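Local structure of uncharacterized protein (Danio rerio, 4LD1) at residues P79-T83 and I94-D98; P70-E74 and K85-D89. The protein is the G-box (TCP10 C-terminal) domain of the centriole assembly protein CPAP, which probably binds tubulin and partner domains and may contribute to centriole architecture and elongation. One frame throughout, in Å; residues are numbered along the deposited sequence.

Contact 1: residues P79-T83 and I94-D98; sequences PNNQT and ITFPD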
loop_
_atom_site.group_PDB
_atom_site.type_symbol
_atom_site.label_atom_id
_atom_site.label_comp_id
_atom_site.label_asym_id
_atom_site.label_seq_id
_atom_site.Cartn_x
_atom_site.Cartn_y
_atom_site.Cartn_z
ATOM N N PRO A 79 -3.819 7.052 -10.862
ATOM C CA PRO A 79 -3.495 8.382 -11.407
ATOM C C PRO A 79 -3.484 9.528 -10.401
ATOM O O PRO A 79 -3.001 10.605 -10.743
ATOM C CB PRO A 79 -4.583 8.602 -12.472
ATOM C CG PRO A 79 -5.694 7.682 -12.075
ATOM C CD PRO A 79 -5.043 6.497 -11.472
ATOM N N ASN A 80 -3.982 9.297 -9.189
ATOM C CA ASN A 80 -3.922 10.292 -8.120
ATOM C C ASN A 80 -2.635 10.166 -7.308
ATOM O O ASN A 80 -2.487 10.813 -6.268
ATOM C CB ASN A 80 -5.119 10.126 -7.189
ATOM C CG ASN A 80 -5.046 8.849 -6.375
ATOM O OD1 ASN A 80 -4.444 7.858 -6.805
ATOM N ND2 ASN A 80 -5.657 8.863 -5.196
ATOM N N ASN A 81 -1.741 9.297 -7.780
ATOM C CA ASN A 81 -0.420 9.062 -7.197
ATOM C C ASN A 81 -0.439 8.049 -6.053
ATOM O O ASN A 81 0.584 7.804 -5.418
ATOM C CB ASN A 81 0.227 10.367 -6.730
ATOM C CG ASN A 81 1.731 10.378 -6.929
ATOM O OD1 ASN A 81 2.388 9.336 -6.885
ATOM N ND2 ASN A 81 2.283 11.563 -7.160
ATOM N N GLN A 82 -1.601 7.458 -5.800
ATOM C CA GLN A 82 -1.709 6.373 -4.840
ATOM C C GLN A 82 -1.053 5.126 -5.426
ATOM O O GLN A 82 -1.222 4.824 -6.607
ATOM C CB GLN A 82 -3.176 6.097 -4.521
ATOM C CG GLN A 82 -3.381 4.974 -3.532
ATOM C CD GLN A 82 -4.744 5.025 -2.867
ATOM O OE1 GLN A 82 -5.289 6.100 -2.624
ATOM N NE2 GLN A 82 -5.313 3.858 -2.604
ATOM N N THR A 83 -0.293 4.408 -4.608
ATOM C CA THR A 83 0.358 3.182 -5.028
ATOM C C THR A 83 0.106 2.091 -4.007
ATOM O O THR A 83 -0.018 2.374 -2.796
ATOM C CB THR A 83 1.879 3.383 -5.272
ATOM O OG1 THR A 83 2.539 3.796 -4.067
ATOM C CG2 THR A 83 2.104 4.431 -6.340
ATOM N N ILE A 94 -0.604 0.323 1.239
ATOM C CA ILE A 94 -1.038 1.458 0.467
ATOM C C ILE A 94 -0.251 2.692 0.821
ATOM O O ILE A 94 -0.163 3.067 1.987
ATOM C CB ILE A 94 -2.510 1.763 0.731
ATOM C CG1 ILE A 94 -3.371 0.520 0.479
ATOM C CG2 ILE A 94 -2.978 2.937 -0.101
ATOM C CD1 ILE A 94 -4.786 0.655 0.994
ATOM N N THR A 95 0.302 3.362 -0.170
ATOM C CA THR A 95 0.880 4.673 -0.001
ATOM C C THR A 95 -0.073 5.666 -0.649
ATOM O O THR A 95 -0.256 5.666 -1.878
ATOM C CB THR A 95 2.264 4.754 -0.636
ATOM O OG1 THR A 95 3.102 3.748 -0.063
ATOM C CG2 THR A 95 2.888 6.113 -0.409
ATOM N N PHE A 96 -0.702 6.483 0.181
ATOM C CA PHE A 96 -1.677 7.456 -0.265
ATOM C C PHE A 96 -0.967 8.647 -0.891
ATOM O O PHE A 96 0.243 8.814 -0.724
ATOM C CB PHE A 96 -2.537 7.900 0.918
ATOM C CG PHE A 96 -3.487 6.843 1.394
ATOM C CD1 PHE A 96 -4.673 6.607 0.725
ATOM C CD2 PHE A 96 -3.187 6.079 2.494
ATOM C CE1 PHE A 96 -5.547 5.633 1.154
ATOM C CE2 PHE A 96 -4.061 5.103 2.939
ATOM C CZ PHE A 96 -5.242 4.880 2.263
ATOM N N PRO A 97 -1.718 9.486 -1.609
ATOM C CA PRO A 97 -1.093 10.654 -2.234
ATOM C C PRO A 97 -0.431 11.584 -1.222
ATOM O O PRO A 97 0.554 12.234 -1.564
ATOM C CB PRO A 97 -2.262 11.341 -2.960
ATOM C CG PRO A 97 -3.251 10.265 -3.186
ATOM C CD PRO A 97 -3.106 9.286 -2.060
ATOM N N ASP A 98 -0.936 11.627 0.015
ATOM C CA ASP A 98 -0.351 12.494 1.051
ATOM C C ASP A 98 0.836 11.850 1.771
ATOM O O ASP A 98 1.397 12.426 2.708
ATOM C CB ASP A 98 -1.432 12.981 2.021
ATOM C CG ASP A 98 -1.955 11.896 2.956
ATOM O OD1 ASP A 98 -1.465 10.750 2.933
ATOM O OD2 ASP A 98 -2.878 12.207 3.741
#

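Contact 2: residues P70-E74 and K85-D89; sequences PDGME and KHFPD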
loop_
_atom_site.group_PDB
_atom_site.type_symbol
_atom_site.label_atom_id
_atom_site.label_comp_id
_atom_site.label_asym_id
_atom_site.label_seq_id
_atom_site.Cartn_x
_atom_site.Cartn_y
_atom_site.Cartn_z
ATOM N N PRO A 70 6.371 -13.022 -10.675
ATOM C CA PRO A 70 6.204 -14.481 -10.654
ATOM C C PRO A 70 5.982 -15.080 -9.266
ATOM O O PRO A 70 5.426 -16.166 -9.192
ATOM C CB PRO A 70 7.497 -15.007 -11.291
ATOM C CG PRO A 70 8.422 -13.831 -11.411
ATOM C CD PRO A 70 7.601 -12.598 -11.367
ATOM N N ASP A 71 6.368 -14.384 -8.201
ATOM C CA ASP A 71 6.161 -14.897 -6.846
ATOM C C ASP A 71 4.785 -14.536 -6.282
ATOM O O ASP A 71 4.481 -14.861 -5.123
ATOM C CB ASP A 71 7.270 -14.405 -5.911
ATOM C CG ASP A 71 7.143 -12.933 -5.562
ATOM O OD1 ASP A 71 6.444 -12.182 -6.277
ATOM O OD2 ASP A 71 7.764 -12.524 -4.559
ATOM N N GLY A 72 3.965 -13.869 -7.091
ATOM C CA GLY A 72 2.607 -13.514 -6.709
ATOM C C GLY A 72 2.427 -12.074 -6.262
ATOM O O GLY A 72 1.297 -11.602 -6.106
ATOM N N MET A 73 3.536 -11.378 -6.036
ATOM C CA MET A 73 3.502 -9.966 -5.710
ATOM C C MET A 73 2.792 -9.197 -6.824
ATOM O O MET A 73 3.021 -9.447 -8.007
ATOM C CB MET A 73 4.935 -9.447 -5.568
ATOM C CG MET A 73 5.086 -7.979 -5.292
ATOM S SD MET A 73 4.898 -7.636 -3.546
ATOM C CE MET A 73 3.590 -6.461 -3.747
ATOM N N GLU A 74 1.960 -8.246 -6.438
ATOM C CA GLU A 74 1.358 -7.299 -7.348
ATOM C C GLU A 74 1.504 -5.874 -6.841
ATOM O O GLU A 74 1.363 -5.581 -5.665
ATOM C CB GLU A 74 -0.107 -7.634 -7.597
ATOM C CG GLU A 74 -0.329 -9.069 -8.044
ATOM C CD GLU A 74 -1.765 -9.360 -8.454
ATOM O OE1 GLU A 74 -2.552 -8.404 -8.628
ATOM O OE2 GLU A 74 -2.105 -10.555 -8.601
ATOM N N LYS A 85 0.997 -2.173 -2.784
ATOM C CA LYS A 85 1.678 -3.436 -2.908
ATOM C C LYS A 85 0.785 -4.510 -2.325
ATOM O O LYS A 85 0.346 -4.390 -1.173
ATOM C CB LYS A 85 3.007 -3.388 -2.166
ATOM C CG LYS A 85 3.973 -2.363 -2.700
ATOM C CD LYS A 85 5.346 -2.563 -2.074
ATOM C CE LYS A 85 6.391 -1.629 -2.683
ATOM N NZ LYS A 85 6.740 -2.004 -4.096
ATOM N N HIS A 86 0.489 -5.542 -3.079
ATOM C CA HIS A 86 -0.289 -6.671 -2.641
ATOM C C HIS A 86 0.656 -7.851 -2.578
ATOM O O HIS A 86 1.105 -8.355 -3.604
ATOM C CB HIS A 86 -1.447 -6.939 -3.603
ATOM C CG HIS A 86 -2.372 -5.774 -3.773
ATOM N ND1 HIS A 86 -3.579 -5.872 -4.426
ATOM C CD2 HIS A 86 -2.275 -4.489 -3.354
ATOM C CE1 HIS A 86 -4.183 -4.696 -4.413
ATOM N NE2 HIS A 86 -3.413 -3.840 -3.767
ATOM N N PHE A 87 0.981 -8.283 -1.374
ATOM C CA PHE A 87 1.944 -9.339 -1.133
ATOM C C PHE A 87 1.250 -10.695 -1.210
ATOM O O PHE A 87 0.055 -10.809 -0.934
ATOM C CB PHE A 87 2.545 -9.191 0.275
ATOM C CG PHE A 87 3.332 -7.931 0.478
ATOM C CD1 PHE A 87 2.691 -6.724 0.706
ATOM C CD2 PHE A 87 4.713 -7.950 0.432
ATOM C CE1 PHE A 87 3.415 -5.564 0.885
ATOM C CE2 PHE A 87 5.442 -6.790 0.613
ATOM C CZ PHE A 87 4.792 -5.598 0.842
ATOM N N PRO A 88 2.007 -11.738 -1.557
ATOM C CA PRO A 88 1.406 -13.063 -1.739
ATOM C C PRO A 88 0.708 -13.598 -0.485
ATOM O O PRO A 88 -0.243 -14.376 -0.610
ATOM C CB PRO A 88 2.602 -13.951 -2.099
ATOM C CG PRO A 88 3.684 -13.039 -2.495
ATOM C CD PRO A 88 3.454 -11.734 -1.837
ATOM N N ASP A 89 1.164 -13.180 0.696
ATOM C CA ASP A 89 0.571 -13.640 1.957
ATOM C C ASP A 89 -0.728 -12.916 2.339
ATOM O O ASP A 89 -1.294 -13.187 3.396
ATOM C CB ASP A 89 1.590 -13.543 3.104
ATOM C CG ASP A 89 2.054 -12.120 3.374
ATOM O OD1 ASP A 89 1.370 -11.162 2.967
ATOM O OD2 ASP A 89 3.117 -11.957 4.009
HETATM O O HOH W 1 -0.718 -10.648 -4.454
#

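Contact 1: residues P79-T83 and I94-D98
T83 and T95 form an antiparallel hydrogen-bonded pair in a surface contact at the strand ends, along one long margin of the row of antiparallel strands, where the turn before strand 83-86 meets the end of strand 92-95. Two nearly straight backbone bonds make the pair. T83 N donates to T95 O at 3.0 Å, and T95 N donates to T83 O at 2.8 Å. The two threonine side chains run alongside each other, with T83 OG1 3.6 Å from T95 CB. On the other side from the threonines, Q82 reaches across to I94 and F96. Its CG stands anti to the backbone N (chi1 180°) and the chain stays extended, which carries the amide over to these two residues. There Q82 OE1 comes 3.4 Å from F96 CD1, with the amide and ring planes 71° apart. Q82 NE2 lies 3.5 Å from I94 CG2 and hydrogen-bonds to E84 OE2, which would fix the turn of the amide. I94 CG2 in turn sits over the centre of one face of the F96 ring.

The fold is the G-box domain, a run of short antiparallel strands each paired with the next in sequence. The turn leading into strand 83-86 is shaped by an Asx turn: N80 OD1 accepts from Q82 N at 3.0 Å, with the donor well above the carbonyl plane. This leaves the N80 amide beside P97, whose CG is 3.4 Å from N80 ND2. The same P97 CG rests 3.2 Å from the backbone oxygen N80 O.

Contact 2: residues P70-E74 and K85-D89
M73 lays its sulfur over one face of the F87 ring, a Met-aromatic contact with M73 SD 4.4 Å from the ring centroid and 25° off the ring normal. The two side chains extend in the same direction. With chi1 at 177°, M73 CG lies opposite its own N, and bends at chi2 and chi3 then turn the thioether alongside the K85-F87 backbone. The terminal methyl comes close to H86 O there, and M73 CE touches K85 CB at 3.5 Å.

Next to this patch E74 and H86 form an antiparallel hydrogen-bonded pair. E74 N donates to H86 O at 3.0 Å, and H86 N donates to E74 O at 2.7 Å in an almost straight bond. H86 O has a second donor: a water gives hydrogen bonds both to it and to G72 O, at 3.1 Å and 2.8 Å respectively. The water thus bridges the backbones where direct pairing has stopped.

D71 to M73 form an Asx turn: D71 OD1 accepts from M73 N, which meets it from above the carboxylate plane. P88 packs against this turn through its ring, with P88 CG 3.3 Å from D71 O. At G72 phi is 101°, where a side chain would jam against the carbonyl oxygen of D71 and also crowd P88.

The side-chain ends have hydrogen-bond partners beyond the two segments: E74 OE1 with H66 NE2, and H86 NE2 with E84 OE1. F87 also makes a cation-pi contact with R91. Strand 83-86 lies between strand 74-77, which E74 begins, and strand 92-95, whose E93 pairs with K85 through the backbone.

Both contacts lie at the surface, and only contact 1 includes a buried residue, I94. Contacts 1 and 2 are about 18 Å apart, centre to centre. Strand 83-86 belongs to both: contact 1 holds its start to the end of strand 92-95, and contact 2 holds its end to the start of strand 74-77. The plan is the same in each, with an Asx turn, a packed proline and one antiparallel hydrogen-bonded pair. The chemistry differs at the residue whose N-H closes the turn. Q82 sets a polar amide beside a phenylalanine and an isoleucine, whereas M73 sets a thioether on a ring. In contact 2 a water also bridges the two backbones. E84 serves both, bonding Q82 in one and H86 in the other.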